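Local coordinates for phosphotriesterase family protein (Listeria monocytogenes serotype 4b str. H7858, PDB 3PNZ) that hydrolyses lactones, probably phosphorylated sugar lactones, at a pair of zinc ions held in an amidohydrolase-fold barrel, at residues 17-22 and 60-65; 186-191 and 214-219. One frame throughout, in Å; residues are numbered along the deposited sequence.

Contact 1 of 2, residues 17-22 and 60-65. With ZN (zinc ion), chain I.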
ATOM      1  N   GLY A  17      11.934  10.412   4.888  1.00 20.71           N
ATOM      2  CA  GLY A  17      11.571  10.693   6.262  1.00 21.35           C
ATOM      3  C   GLY A  17      10.518   9.746   6.815  1.00 25.38           C
ATOM      4  O   GLY A  17      10.352   8.628   6.313  1.00 19.98           O
ATOM      5  N   PHE A  18       9.815  10.208   7.845  1.00 21.42           N
ATOM      6  CA  PHE A  18       8.823   9.406   8.552  1.00 18.98           C
ATOM      7  C   PHE A  18       7.660   9.060   7.627  1.00 20.11           C
ATOM      8  O   PHE A  18       7.001   9.947   7.088  1.00 21.36           O
ATOM      9  CB  PHE A  18       8.319  10.155   9.796  1.00 20.62           C
ATOM     10  CG  PHE A  18       7.507   9.301  10.717  1.00 21.55           C
ATOM     11  CD1 PHE A  18       8.101   8.661  11.790  1.00 21.55           C
ATOM     12  CD2 PHE A  18       6.153   9.129  10.502  1.00 22.57           C
ATOM     13  CE1 PHE A  18       7.355   7.854  12.638  1.00 22.48           C
ATOM     14  CE2 PHE A  18       5.401   8.331  11.346  1.00 20.66           C
ATOM     15  CZ  PHE A  18       6.005   7.693  12.413  1.00 20.52           C
ATOM     16  N   THR A  19       7.410   7.765   7.440  1.00 17.95           N
ATOM     17  CA  THR A  19       6.522   7.307   6.374  1.00 18.55           C
ATOM     18  C   THR A  19       5.469   6.314   6.861  1.00 19.70           C
ATOM     19  O   THR A  19       5.792   5.381   7.600  1.00 19.01           O
ATOM     20  CB  THR A  19       7.325   6.583   5.253  1.00 20.42           C
ATOM     21  OG1 THR A  19       8.274   7.487   4.664  1.00 20.05           O
ATOM     22  CG2 THR A  19       6.392   6.060   4.157  1.00 20.77           C
ATOM     23  N   TYR A  20       4.226   6.522   6.437  1.00 21.18           N
ATOM     24  CA  TYR A  20       3.183   5.492   6.540  1.00 18.99           C
ATOM     25  C   TYR A  20       3.188   4.709   5.240  1.00 17.03           C
ATOM     26  O   TYR A  20       2.997   5.285   4.173  1.00 18.72           O
ATOM     27  CB  TYR A  20       1.794   6.123   6.710  1.00 17.45           C
ATOM     28  CG  TYR A  20       1.451   6.684   8.080  1.00 17.13           C
ATOM     29  CD1 TYR A  20       2.270   6.481   9.183  1.00 17.31           C
ATOM     30  CD2 TYR A  20       0.283   7.410   8.260  1.00 20.47           C
ATOM     31  CE1 TYR A  20       1.938   7.005  10.435  1.00 17.49           C
ATOM     32  CE2 TYR A  20      -0.061   7.932   9.502  1.00 19.08           C
ATOM     33  CZ  TYR A  20       0.763   7.727  10.585  1.00 19.10           C
ATOM     34  OH  TYR A  20       0.406   8.259  11.814  1.00 21.00           O
ATOM     35  N   SER A  21       3.363   3.396   5.327  1.00 17.84           N
ATOM     36  CA  SER A  21       3.635   2.572   4.148  1.00 19.42           C
ATOM     37  C   SER A  21       2.437   2.020   3.359  1.00 19.10           C
ATOM     38  O   SER A  21       2.634   1.415   2.313  1.00 19.01           O
ATOM     39  CB  SER A  21       4.567   1.416   4.523  1.00 20.21           C
ATOM     40  OG  SER A  21       5.856   1.895   4.862  1.00 21.77           O
ATOM     41  N   HIS A  22       1.213   2.215   3.846  1.00 19.09           N
ATOM     42  CA  HIS A  22       0.027   1.744   3.129  1.00 19.40           C
ATOM     43  C   HIS A  22      -1.214   2.487   3.608  1.00 20.49           C
ATOM     44  O   HIS A  22      -1.756   2.176   4.667  1.00 19.50           O
ATOM     45  CB  HIS A  22      -0.183   0.233   3.316  1.00 19.13           C
ATOM     46  CG  HIS A  22      -1.350  -0.315   2.550  1.00 18.88           C
ATOM     47  ND1 HIS A  22      -1.206  -1.237   1.535  1.00 23.48           N
ATOM     48  CD2 HIS A  22      -2.678  -0.058   2.634  1.00 21.77           C
ATOM     49  CE1 HIS A  22      -2.393  -1.533   1.037  1.00 23.94           C
ATOM     50  NE2 HIS A  22      -3.302  -0.830   1.685  1.00 20.43           N
ATOM     51  N   GLY A  60       5.205  13.771  10.434  1.00 23.36           N
ATOM     52  CA  GLY A  60       5.136  12.852   9.313  1.00 22.44           C
ATOM     53  C   GLY A  60       5.637  13.534   8.051  1.00 23.59           C
ATOM     54  O   GLY A  60       5.483  14.752   7.899  1.00 23.12           O
ATOM     55  N   LYS A  61       6.231  12.760   7.144  1.00 22.81           N
ATOM     56  CA  LYS A  61       6.805  13.322   5.921  1.00 21.24           C
ATOM     57  C   LYS A  61       6.211  12.744   4.639  1.00 21.80           C
ATOM     58  O   LYS A  61       6.027  13.462   3.651  1.00 22.31           O
ATOM     59  CB  LYS A  61       8.326  13.137   5.920  1.00 23.39           C
ATOM     60  CG  LYS A  61       9.039  13.910   7.016  1.00 27.19           C
ATOM     61  CD  LYS A  61       8.714  15.398   6.909  1.00 31.67           C
ATOM     62  CE  LYS A  61       9.597  16.246   7.819  1.00 40.20           C
ATOM     63  NZ  LYS A  61       9.411  15.935   9.262  1.00 39.67           N
ATOM     64  N   THR A  62       5.903  11.449   4.657  1.00 20.63           N
ATOM     65  CA  THR A  62       5.469  10.751   3.459  1.00 18.11           C
ATOM     66  C   THR A  62       4.332   9.774   3.737  1.00 17.78           C
ATOM     67  O   THR A  62       4.332   9.093   4.755  1.00 19.57           O
ATOM     68  CB  THR A  62       6.635   9.953   2.850  1.00 20.86           C
ATOM     69  OG1 THR A  62       7.702  10.854   2.520  1.00 20.93           O
ATOM     70  CG2 THR A  62       6.192   9.188   1.597  1.00 20.46           C
ATOM     71  N   ILE A  63       3.382   9.720   2.817  1.00 18.72           N
ATOM     72  CA  ILE A  63       2.357   8.683   2.822  1.00 17.85           C
ATOM     73  C   ILE A  63       2.396   7.906   1.522  1.00 19.55           C
ATOM     74  O   ILE A  63       2.366   8.487   0.432  1.00 19.37           O
ATOM     75  CB  ILE A  63       0.944   9.273   3.017  1.00 19.50           C
ATOM     76  CG1 ILE A  63       0.824   9.927   4.394  1.00 19.38           C
ATOM     77  CG2 ILE A  63      -0.124   8.188   2.820  1.00 22.64           C
ATOM     78  CD1 ILE A  63      -0.467  10.705   4.574  1.00 21.17           C
ATOM     79  N   VAL A  64       2.484   6.585   1.636  1.00 18.08           N
ATOM     80  CA  VAL A  64       2.356   5.717   0.478  1.00 18.22           C
ATOM     81  C   VAL A  64       0.872   5.434   0.278  1.00 20.35           C
ATOM     82  O   VAL A  64       0.232   4.789   1.110  1.00 21.43           O
ATOM     83  CB  VAL A  64       3.136   4.396   0.651  1.00 18.43           C
ATOM     84  CG1 VAL A  64       2.986   3.529  -0.590  1.00 18.32           C
ATOM     85  CG2 VAL A  64       4.612   4.691   0.908  1.00 20.86           C
ATOM     86  N   ASP A  65       0.332   5.942  -0.823  1.00 18.13           N
ATOM     87  CA  ASP A  65      -1.086   5.826  -1.135  1.00 20.54           C
ATOM     88  C   ASP A  65      -1.303   4.598  -1.998  1.00 19.50           C
ATOM     89  O   ASP A  65      -0.914   4.572  -3.158  1.00 19.24           O
ATOM     90  CB  ASP A  65      -1.540   7.077  -1.882  1.00 19.65           C
ATOM     91  CG  ASP A  65      -3.017   7.057  -2.225  1.00 24.10           C
ATOM     92  OD1 ASP A  65      -3.642   5.971  -2.184  1.00 23.14           O
ATOM     93  OD2 ASP A  65      -3.556   8.136  -2.540  1.00 24.38           O
TER
HETATM   94 ZN    ZN I 333      -5.371  -0.609   1.248  0.63 26.47          ZN
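The first two parallel strands of the (βα)8 barrel pair here, T19 bridging to T62 and Y20 to I63. F18 O accepts two backbone bonds, from K61 N at 2.9 Å and from T62 N at 3.1 Å, where the 60-65 segment comes alongside. Y20 N then gives to T62 O at 3.1 Å, and V64 N gives to Y20 O at 2.9 Å. T19 and T62 stand side by side on one face, with T19 OG1 3.5 Å from T62 CB. The two hydroxyls do not pair: T19 OG1 turns back to G17 O, and T62 OG1 bonds to L16 O and to Q88. The methyl T19 CG2, anti to the backbone N, reaches V64 CG2 at 3.9 Å. Further on, V64 CB packs against S21 O where the chain turns its corner. There H22, its CG anti to the backbone N (chi1 -177°), points its CB away from the 60-65 segment; NE2 binds zinc at 2.1 Å, while ND1 is hydrogen-bonded to H185. H24, D272 and the carboxylated K154 also bind this zinc. H22 and H24 form the His-X-His pair characteristic of the C-terminal end of the first amidohydrolase barrel strand.

Contact 2 of 2, residues 186-191 and 214-219; sequences SHTEAG and GHMDRN
The H187 ring lies obliquely against that of H215, planes 75° apart, with ND1 of H187 3.2 Å from NE2 of H215. These two nitrogens are not hydrogen-bonded; both are ligands of one zinc, which the carboxylated K154 also binds, in the two-metal site at the C-terminal ends of the barrel strands. The loops carrying them follow neighbouring parallel strands, whose pairing runs on to G214 N giving to S186 O at 2.8 Å.

T188 ties the loops together. Its OG1, set between the backbone N and the carbonyl carbon (chi1 62°), reaches G214 O at 2.7 Å. M216 CE meets T188 OG1, the two side chains crossing at about a right angle. T188 O lies near the plane of the H215 ring, at its edge, 3.2 Å from CD2. Together with the zinc, second-shell bonds hold the rotation of both imidazoles: H187 NE2 gives to E189 OE1, arriving from above the carboxylate plane, while H215 ND1 is bonded to D238.

Further out, A190 lies over one face of the R218 guanidinium, its CA above the centre of the group and its CB 3.8 Å from NH2. A water accepts from R218 NH1, at the edge of the guanidinium, and donates to E189 OE2, linking two groups of opposite charge that do not touch. At the far end N219 ND2 gives a nearly straight bond of 3.2 Å to G191 O, coming from above that carbonyl's plane onto an oxygen that Y224 also reaches with its hydroxyl.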
ATOM      1  N   SER A 186       2.021  -6.008  -2.691  1.00 15.25           N
ATOM      2  CA  SER A 186       0.897  -6.916  -2.912  1.00 16.56           C
ATOM      3  C   SER A 186      -0.186  -6.755  -1.851  1.00 16.87           C
ATOM      4  O   SER A 186       0.087  -6.395  -0.708  1.00 16.85           O
ATOM      5  CB  SER A 186       1.367  -8.371  -2.981  1.00 17.48           C
ATOM      6  OG  SER A 186       1.716  -8.864  -1.699  1.00 19.49           O
ATOM      7  N   HIS A 187      -1.426  -6.994  -2.261  1.00 17.06           N
ATOM      8  CA  HIS A 187      -2.516  -7.162  -1.318  1.00 16.36           C
ATOM      9  C   HIS A 187      -2.662  -8.654  -1.053  1.00 16.58           C
ATOM     10  O   HIS A 187      -2.729  -9.434  -1.990  1.00 17.05           O
ATOM     11  CB  HIS A 187      -3.814  -6.636  -1.926  1.00 20.96           C
ATOM     12  CG  HIS A 187      -5.040  -7.082  -1.198  1.00 19.53           C
ATOM     13  ND1 HIS A 187      -5.655  -6.311  -0.239  1.00 21.31           N
ATOM     14  CD2 HIS A 187      -5.768  -8.221  -1.291  1.00 19.76           C
ATOM     15  CE1 HIS A 187      -6.714  -6.954   0.232  1.00 23.54           C
ATOM     16  NE2 HIS A 187      -6.805  -8.116  -0.392  1.00 19.71           N
ATOM     17  N   THR A 188      -2.671  -9.049   0.217  1.00 16.00           N
ATOM     18  CA  THR A 188      -3.092 -10.395   0.569  1.00 16.02           C
ATOM     19  C   THR A 188      -4.438 -10.267   1.270  1.00 18.83           C
ATOM     20  O   THR A 188      -4.647  -9.363   2.087  1.00 18.38           O
ATOM     21  CB  THR A 188      -2.097 -11.147   1.480  1.00 16.66           C
ATOM     22  OG1 THR A 188      -1.952 -10.465   2.731  1.00 19.13           O
ATOM     23  CG2 THR A 188      -0.733 -11.307   0.802  1.00 16.53           C
ATOM     24  N   GLU A 189      -5.357 -11.154   0.929  1.00 17.98           N
ATOM     25  CA  GLU A 189      -6.674 -11.129   1.552  1.00 16.82           C
ATOM     26  C   GLU A 189      -6.589 -11.883   2.877  1.00 15.52           C
ATOM     27  O   GLU A 189      -6.286 -13.079   2.901  1.00 16.57           O
ATOM     28  CB  GLU A 189      -7.701 -11.775   0.630  1.00 15.56           C
ATOM     29  CG  GLU A 189      -9.128 -11.614   1.118  1.00 18.43           C
ATOM     30  CD  GLU A 189      -9.546 -10.160   1.250  1.00 23.94           C
ATOM     31  OE1 GLU A 189      -9.219  -9.353   0.348  1.00 23.58           O
ATOM     32  OE2 GLU A 189     -10.213  -9.824   2.254  1.00 30.25           O
ATOM     33  N   ALA A 190      -6.825 -11.176   3.977  1.00 16.79           N
ATOM     34  CA  ALA A 190      -6.686 -11.765   5.311  1.00 15.82           C
ATOM     35  C   ALA A 190      -5.296 -12.359   5.508  1.00 18.46           C
ATOM     36  O   ALA A 190      -5.120 -13.325   6.244  1.00 16.35           O
ATOM     37  CB  ALA A 190      -7.776 -12.829   5.557  1.00 17.13           C
ATOM     38  N   GLY A 191      -4.300 -11.788   4.842  1.00 14.66           N
ATOM     39  CA  GLY A 191      -2.938 -12.252   5.045  1.00 14.09           C
ATOM     40  C   GLY A 191      -2.626 -13.623   4.471  1.00 16.41           C
ATOM     41  O   GLY A 191      -1.638 -14.254   4.861  1.00 16.20           O
ATOM     42  N   GLY A 214       1.418  -6.693   1.722  1.00 17.09           N
ATOM     43  CA  GLY A 214       0.428  -6.022   2.547  1.00 18.32           C
ATOM     44  C   GLY A 214      -0.374  -6.979   3.418  1.00 19.99           C
ATOM     45  O   GLY A 214      -0.515  -8.163   3.098  1.00 19.17           O
ATOM     46  N   HIS A 215      -0.867  -6.447   4.540  1.00 18.33           N
ATOM     47  CA  HIS A 215      -1.821  -7.127   5.423  1.00 17.57           C
ATOM     48  C   HIS A 215      -1.275  -8.368   6.137  1.00 18.51           C
ATOM     49  O   HIS A 215      -2.024  -9.278   6.469  1.00 17.96           O
ATOM     50  CB  HIS A 215      -3.132  -7.427   4.672  1.00 18.81           C
ATOM     51  CG  HIS A 215      -3.599  -6.283   3.832  1.00 22.35           C
ATOM     52  ND1 HIS A 215      -3.592  -4.981   4.287  1.00 26.26           N
ATOM     53  CD2 HIS A 215      -4.036  -6.232   2.552  1.00 22.69           C
ATOM     54  CE1 HIS A 215      -4.022  -4.178   3.329  1.00 26.41           C
ATOM     55  NE2 HIS A 215      -4.303  -4.913   2.268  1.00 23.94           N
ATOM     56  N   MET A 216       0.030  -8.396   6.404  1.00 15.69           N
ATOM     57  CA  MET A 216       0.597  -9.519   7.145  1.00 15.33           C
ATOM     58  C   MET A 216       0.059  -9.611   8.580  1.00 17.40           C
ATOM     59  O   MET A 216       0.064 -10.682   9.193  1.00 19.21           O
ATOM     60  CB  MET A 216       2.132  -9.446   7.127  1.00 17.49           C
ATOM     61  CG  MET A 216       2.739  -9.796   5.776  1.00 17.74           C
ATOM     62  SD  MET A 216       2.665 -11.556   5.382  1.00 21.07           S
ATOM     63  CE  MET A 216       1.071 -11.672   4.559  1.00 16.77           C
ATOM     64  N   ASP A 217      -0.439  -8.493   9.096  1.00 16.54           N
ATOM     65  CA  ASP A 217      -1.042  -8.448  10.426  1.00 18.86           C
ATOM     66  C   ASP A 217      -2.380  -9.185  10.494  1.00 19.27           C
ATOM     67  O   ASP A 217      -2.936  -9.344  11.581  1.00 18.48           O
ATOM     68  CB  ASP A 217      -1.308  -7.002  10.808  1.00 20.94           C
ATOM     69  CG  ASP A 217      -2.142  -6.302   9.767  1.00 23.45           C
ATOM     70  OD1 ASP A 217      -1.580  -5.985   8.708  1.00 22.80           O
ATOM     71  OD2 ASP A 217      -3.371  -6.138   9.963  1.00 28.44           O
ATOM     72  N   ARG A 218      -2.909  -9.615   9.350  1.00 17.08           N
ATOM     73  CA  ARG A 218      -4.199 -10.316   9.351  1.00 18.04           C
ATOM     74  C   ARG A 218      -4.046 -11.813   9.624  1.00 19.41           C
ATOM     75  O   ARG A 218      -5.030 -12.502   9.899  1.00 21.93           O
ATOM     76  CB  ARG A 218      -4.956 -10.104   8.034  1.00 16.64           C
ATOM     77  CG  ARG A 218      -5.448  -8.670   7.797  1.00 20.34           C
ATOM     78  CD  ARG A 218      -6.636  -8.294   8.703  1.00 22.13           C
ATOM     79  NE  ARG A 218      -7.741  -9.241   8.566  1.00 21.66           N
ATOM     80  CZ  ARG A 218      -8.646  -9.204   7.591  1.00 26.34           C
ATOM     81  NH1 ARG A 218      -8.591  -8.253   6.666  1.00 24.57           N
ATOM     82  NH2 ARG A 218      -9.610 -10.120   7.536  1.00 25.18           N
ATOM     83  N   ASN A 219      -2.816 -12.312   9.540  1.00 16.33           N
ATOM     84  CA  ASN A 219      -2.552 -13.744   9.706  1.00 17.71           C
ATOM     85  C   ASN A 219      -1.362 -13.865  10.659  1.00 16.94           C
ATOM     86  O   ASN A 219      -0.210 -13.984  10.230  1.00 17.17           O
ATOM     87  CB  ASN A 219      -2.266 -14.348   8.329  1.00 15.28           C
ATOM     88  CG  ASN A 219      -2.186 -15.855   8.333  1.00 17.04           C
ATOM     89  OD1 ASN A 219      -2.260 -16.506   9.379  1.00 18.50           O
ATOM     90  ND2 ASN A 219      -2.037 -16.428   7.136  1.00 18.58           N
TER
HETATM   91  O   HOH W   1     -10.709  -8.137   4.576  1.00 34.82           O

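Both contacts are buried and join neighbouring barrel segments, on opposite sides of the chain's centre with their own centres about 19 Å apart. Contact 1 lies mainly within strands, so regular backbone bonds do most of the work, with the threonines and V64 packing on one side, and it supplies a zinc ligand from one end. Contact 2 sits in the loops beyond strands 184-186 and 211-213; a single backbone bond crosses it, and side-chain bonds and a water do the rest, its outer part (A190, R218, N219) being partly exposed, with two histidines serving the other zinc. The two meet at the metal centre, where H22 NE2 packs 3.8 Å from H215 CE1, the rings edge-to-face.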